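Local coordinates for protein inactive poly [ADP-ribose] polymerase RCD1 (Arabidopsis thaliana, PDB 5NGO) that is an inactive member of the poly(ADP-ribose) polymerase family and is bound by a downy mildew effector that suppresses plant immunity, at residues L23-F34 and P176-L184. Numbering follows the deposited sequence.
Sequences LGHVPVLDVGRF and PEFVVRFKL
An antiparallel strand pair at the margin of the PARP-domain sheet joins V28-R33 to P176-F182, their short axes 4.5 Å apart and running at 165°. Register evidence identifies a classic beta bulge: L29 and D30 both face R181, whose carbonyl O takes L29 N at 2.8 Å and, more weakly, D30 N. Beyond it the ladder is regular, with R181 N bonded to D30 O and a reciprocal pair between G32 and V179, of which G32 N to V179 O measures 2.8 Å. Before the bulge, K183 N continues the pairing to P27 O.

On the face carrying V28, V31 and R33, V28 CG1 meets V180 CG1 at 4.2 Å, and R33 lays its CG over one face of the F178 ring, nearer the ring's margin than its middle. A bend at chi3 (60°) then turns the R33 guanidinium aside, its plane 70° from that ring; NH1 reaches E177 OE2 through a water, while R127 holds the same carboxylate oxygen in a salt bridge. On the face of D30, R181 and V179, V179 CG2 is met at 3.7 Å by CZ of F34, which follows the strand. D30 OD2 stands 4.2 Å from R181 NE, above the flat guanidinium rather than in line with it, so no N-H points at it and at most a long-range attraction of charges is likely. At the opposite end, ahead of V28, V26 CG2 packs 3.7 Å from L184 CD2.

Strand 28-33 is outermost in the chain's sheet; 174-182 separates it from 121-129, bonding to L125, M123 and R121. Helix 9-19 covers the valine face through V12 and F16, whereas F34 rests on V77 and M78 of helix 77-80.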
loop_
_atom_site.group_PDB
_atom_site.type_symbol
_atom_site.label_atom_id
_atom_site.label_comp_id
_atom_site.label_asym_id
_atom_site.label_seq_id
_atom_site.Cartn_x
_atom_site.Cartn_y
_atom_site.Cartn_z
ATOM N N LEU A 23 -19.315 3.334 -2.010
ATOM C CA LEU A 23 -19.485 4.326 -0.940
ATOM C C LEU A 23 -20.316 5.545 -1.361
ATOM O O LEU A 23 -20.626 6.388 -0.514
ATOM C CB LEU A 23 -18.120 4.802 -0.431
ATOM C CG LEU A 23 -17.127 3.709 -0.006
ATOM C CD1 LEU A 23 -15.783 4.338 0.326
ATOM C CD2 LEU A 23 -17.652 2.877 1.157
ATOM N N GLY A 24 -20.677 5.636 -2.639
ATOM C CA GLY A 24 -21.535 6.710 -3.123
ATOM C C GLY A 24 -20.734 7.807 -3.795
ATOM O O GLY A 24 -19.849 7.503 -4.619
ATOM N N HIS A 25 -21.034 9.068 -3.466
ATOM C CA HIS A 25 -20.319 10.204 -4.032
ATOM C C HIS A 25 -18.974 10.376 -3.336
ATOM O O HIS A 25 -18.937 10.754 -2.169
ATOM C CB HIS A 25 -21.141 11.511 -3.960
ATOM C CG HIS A 25 -20.473 12.659 -4.663
ATOM N ND1 HIS A 25 -19.701 12.455 -5.787
ATOM C CD2 HIS A 25 -20.409 13.986 -4.399
ATOM C CE1 HIS A 25 -19.198 13.607 -6.197
ATOM N NE2 HIS A 25 -19.625 14.554 -5.380
ATOM N N VAL A 26 -17.892 10.092 -4.056
ATOM C CA VAL A 26 -16.544 10.197 -3.513
ATOM C C VAL A 26 -15.717 11.126 -4.390
ATOM O O VAL A 26 -15.007 10.674 -5.273
ATOM C CB VAL A 26 -15.847 8.816 -3.355
ATOM C CG1 VAL A 26 -15.956 7.885 -4.560
ATOM C CG2 VAL A 26 -14.451 9.028 -2.708
ATOM N N PRO A 27 -15.808 12.444 -4.147
ATOM C CA PRO A 27 -15.074 13.368 -5.019
ATOM C C PRO A 27 -13.561 13.269 -4.824
ATOM O O PRO A 27 -13.085 13.240 -3.691
ATOM C CB PRO A 27 -15.627 14.744 -4.617
ATOM C CG PRO A 27 -16.141 14.582 -3.223
ATOM C CD PRO A 27 -16.625 13.164 -3.141
ATOM N N VAL A 28 -12.846 13.170 -5.939
ATOM C CA VAL A 28 -11.392 13.170 -5.960
ATOM C C VAL A 28 -10.940 14.597 -6.217
ATOM O O VAL A 28 -11.134 15.120 -7.314
ATOM C CB VAL A 28 -10.839 12.237 -7.055
ATOM C CG1 VAL A 28 -9.323 12.383 -7.178
ATOM C CG2 VAL A 28 -11.192 10.793 -6.729
ATOM N N LEU A 29 -10.318 15.204 -5.218
ATOM C CA LEU A 29 -9.813 16.562 -5.337
ATOM C C LEU A 29 -8.493 16.643 -6.124
ATOM O O LEU A 29 -8.269 17.609 -6.846
ATOM C CB LEU A 29 -9.605 17.178 -3.959
ATOM C CG LEU A 29 -10.772 17.177 -2.988
ATOM C CD1 LEU A 29 -10.432 18.141 -1.831
ATOM C CD2 LEU A 29 -12.078 17.604 -3.614
ATOM N N ASP A 30 -7.630 15.640 -5.984
ATOM C CA ASP A 30 -6.299 15.687 -6.562
ATOM C C ASP A 30 -5.627 14.331 -6.614
ATOM O O ASP A 30 -5.889 13.477 -5.778
ATOM C CB ASP A 30 -5.408 16.673 -5.740
ATOM C CG ASP A 30 -4.151 17.117 -6.509
ATOM O OD1 ASP A 30 -4.140 17.161 -7.769
ATOM O OD2 ASP A 30 -3.169 17.452 -5.835
ATOM N N VAL A 31 -4.781 14.135 -7.621
ATOM C CA VAL A 31 -3.909 12.975 -7.699
ATOM C C VAL A 31 -2.516 13.536 -7.934
ATOM O O VAL A 31 -2.284 14.246 -8.925
ATOM C CB VAL A 31 -4.306 12.024 -8.838
ATOM C CG1 VAL A 31 -3.325 10.868 -8.933
ATOM C CG2 VAL A 31 -5.703 11.501 -8.607
ATOM N N GLY A 32 -1.602 13.205 -7.021
ATOM C CA GLY A 32 -0.238 13.679 -7.096
ATOM C C GLY A 32 0.721 12.539 -7.173
ATOM O O GLY A 32 0.396 11.445 -6.802
ATOM N N ARG A 33 1.946 12.843 -7.585
ATOM C CA ARG A 33 3.046 11.868 -7.665
ATOM C C ARG A 33 4.278 12.451 -7.019
ATOM O O ARG A 33 4.550 13.592 -7.275
ATOM C CB ARG A 33 3.304 11.476 -9.093
ATOM C CG ARG A 33 4.297 10.327 -9.276
ATOM C CD ARG A 33 4.505 9.900 -10.741
ATOM N NE ARG A 33 5.002 11.035 -11.515
ATOM C CZ ARG A 33 6.281 11.439 -11.624
ATOM N NH1 ARG A 33 7.290 10.777 -11.025
ATOM N NH2 ARG A 33 6.559 12.523 -12.345
ATOM N N PHE A 34 4.935 11.698 -6.132
ATOM C CA PHE A 34 6.140 12.158 -5.469
ATOM C C PHE A 34 7.298 12.293 -6.440
ATOM O O PHE A 34 7.575 11.348 -7.138
ATOM C CB PHE A 34 6.635 11.099 -4.496
ATOM C CG PHE A 34 5.710 10.830 -3.335
ATOM C CD1 PHE A 34 5.700 11.687 -2.238
ATOM C CD2 PHE A 34 4.880 9.713 -3.309
ATOM C CE1 PHE A 34 4.875 11.436 -1.141
ATOM C CE2 PHE A 34 4.040 9.469 -2.233
ATOM C CZ PHE A 34 4.032 10.338 -1.145
ATOM N N PRO A 176 5.853 3.990 -2.167
ATOM C CA PRO A 176 4.751 4.949 -2.257
ATOM C C PRO A 176 4.896 5.845 -3.439
ATOM O O PRO A 176 5.890 6.503 -3.545
ATOM C CB PRO A 176 4.851 5.754 -0.948
ATOM C CG PRO A 176 5.967 5.180 -0.179
ATOM C CD PRO A 176 6.776 4.318 -1.071
ATOM N N GLU A 177 3.927 5.856 -4.332
ATOM C CA GLU A 177 4.091 6.548 -5.598
ATOM C C GLU A 177 3.142 7.696 -5.823
ATOM O O GLU A 177 3.542 8.730 -6.331
ATOM C CB GLU A 177 3.965 5.546 -6.754
ATOM C CG GLU A 177 4.474 6.108 -8.073
ATOM C CD GLU A 177 4.583 5.138 -9.160
ATOM O OE1 GLU A 177 4.016 4.034 -9.050
ATOM O OE2 GLU A 177 5.227 5.476 -10.176
ATOM N N PHE A 178 1.871 7.511 -5.479
ATOM C CA PHE A 178 0.819 8.485 -5.767
ATOM C C PHE A 178 0.016 8.802 -4.507
ATOM O O PHE A 178 -0.180 7.926 -3.685
ATOM C CB PHE A 178 -0.133 7.966 -6.805
ATOM C CG PHE A 178 0.467 7.725 -8.170
ATOM C CD1 PHE A 178 1.023 6.512 -8.485
ATOM C CD2 PHE A 178 0.311 8.665 -9.171
ATOM C CE1 PHE A 178 1.547 6.282 -9.779
ATOM C CE2 PHE A 178 0.801 8.460 -10.438
ATOM C CZ PHE A 178 1.412 7.257 -10.778
ATOM N N VAL A 179 -0.400 10.057 -4.365
ATOM C CA VAL A 179 -1.312 10.477 -3.315
ATOM C C VAL A 179 -2.635 10.902 -3.941
ATOM O O VAL A 179 -2.655 11.749 -4.844
ATOM C CB VAL A 179 -0.767 11.666 -2.497
ATOM C CG1 VAL A 179 -1.742 12.049 -1.402
ATOM C CG2 VAL A 179 0.583 11.304 -1.881
ATOM N N VAL A 180 -3.734 10.326 -3.449
ATOM C CA VAL A 180 -5.074 10.679 -3.888
ATOM C C VAL A 180 -5.739 11.434 -2.749
ATOM O O VAL A 180 -5.868 10.889 -1.647
ATOM C CB VAL A 180 -5.901 9.416 -4.239
ATOM C CG1 VAL A 180 -7.343 9.800 -4.583
ATOM C CG2 VAL A 180 -5.271 8.679 -5.410
ATOM N N ARG A 181 -6.135 12.682 -3.021
ATOM C CA ARG A 181 -6.886 13.501 -2.076
ATOM C C ARG A 181 -8.364 13.389 -2.390
ATOM O O ARG A 181 -8.766 13.582 -3.534
ATOM C CB ARG A 181 -6.469 14.966 -2.180
ATOM C CG ARG A 181 -5.041 15.210 -1.764
ATOM C CD ARG A 181 -4.647 16.672 -1.869
ATOM N NE ARG A 181 -3.204 16.785 -1.677
ATOM C CZ ARG A 181 -2.532 17.914 -1.534
ATOM N NH1 ARG A 181 -3.155 19.086 -1.485
ATOM N NH2 ARG A 181 -1.212 17.861 -1.384
ATOM N N PHE A 182 -9.173 13.110 -1.366
ATOM C CA PHE A 182 -10.602 12.885 -1.559
ATOM C C PHE A 182 -11.470 13.266 -0.344
ATOM O O PHE A 182 -10.953 13.624 0.717
ATOM C CB PHE A 182 -10.838 11.424 -1.961
ATOM C CG PHE A 182 -10.573 10.433 -0.858
ATOM C CD1 PHE A 182 -9.279 10.043 -0.548
ATOM C CD2 PHE A 182 -11.622 9.874 -0.141
ATOM C CE1 PHE A 182 -9.025 9.133 0.455
ATOM C CE2 PHE A 182 -11.379 8.950 0.868
ATOM C CZ PHE A 182 -10.071 8.580 1.165
ATOM N N LYS A 183 -12.788 13.199 -0.538
ATOM C CA LYS A 183 -13.766 13.351 0.553
ATOM C C LYS A 183 -14.815 12.238 0.544
ATOM O O LYS A 183 -15.041 11.621 -0.477
ATOM C CB LYS A 183 -14.491 14.681 0.467
ATOM C CG LYS A 183 -13.595 15.895 0.496
ATOM C CD LYS A 183 -14.390 17.189 0.573
ATOM C CE LYS A 183 -13.704 18.163 1.528
ATOM N NZ LYS A 183 -14.245 19.539 1.462
ATOM N N LEU A 184 -15.430 12.032 1.709
ATOM C CA LEU A 184 -16.619 11.165 1.880
ATOM C C LEU A 184 -17.733 11.914 2.618
ATOM O O LEU A 184 -17.474 12.922 3.263
ATOM C CB LEU A 184 -16.276 9.921 2.679
ATOM C CG LEU A 184 -15.136 9.033 2.204
ATOM C CD1 LEU A 184 -14.865 7.957 3.266
ATOM C CD2 LEU A 184 -15.414 8.383 0.842
HETATM O O HOH W 1 7.162 7.586 -10.198
#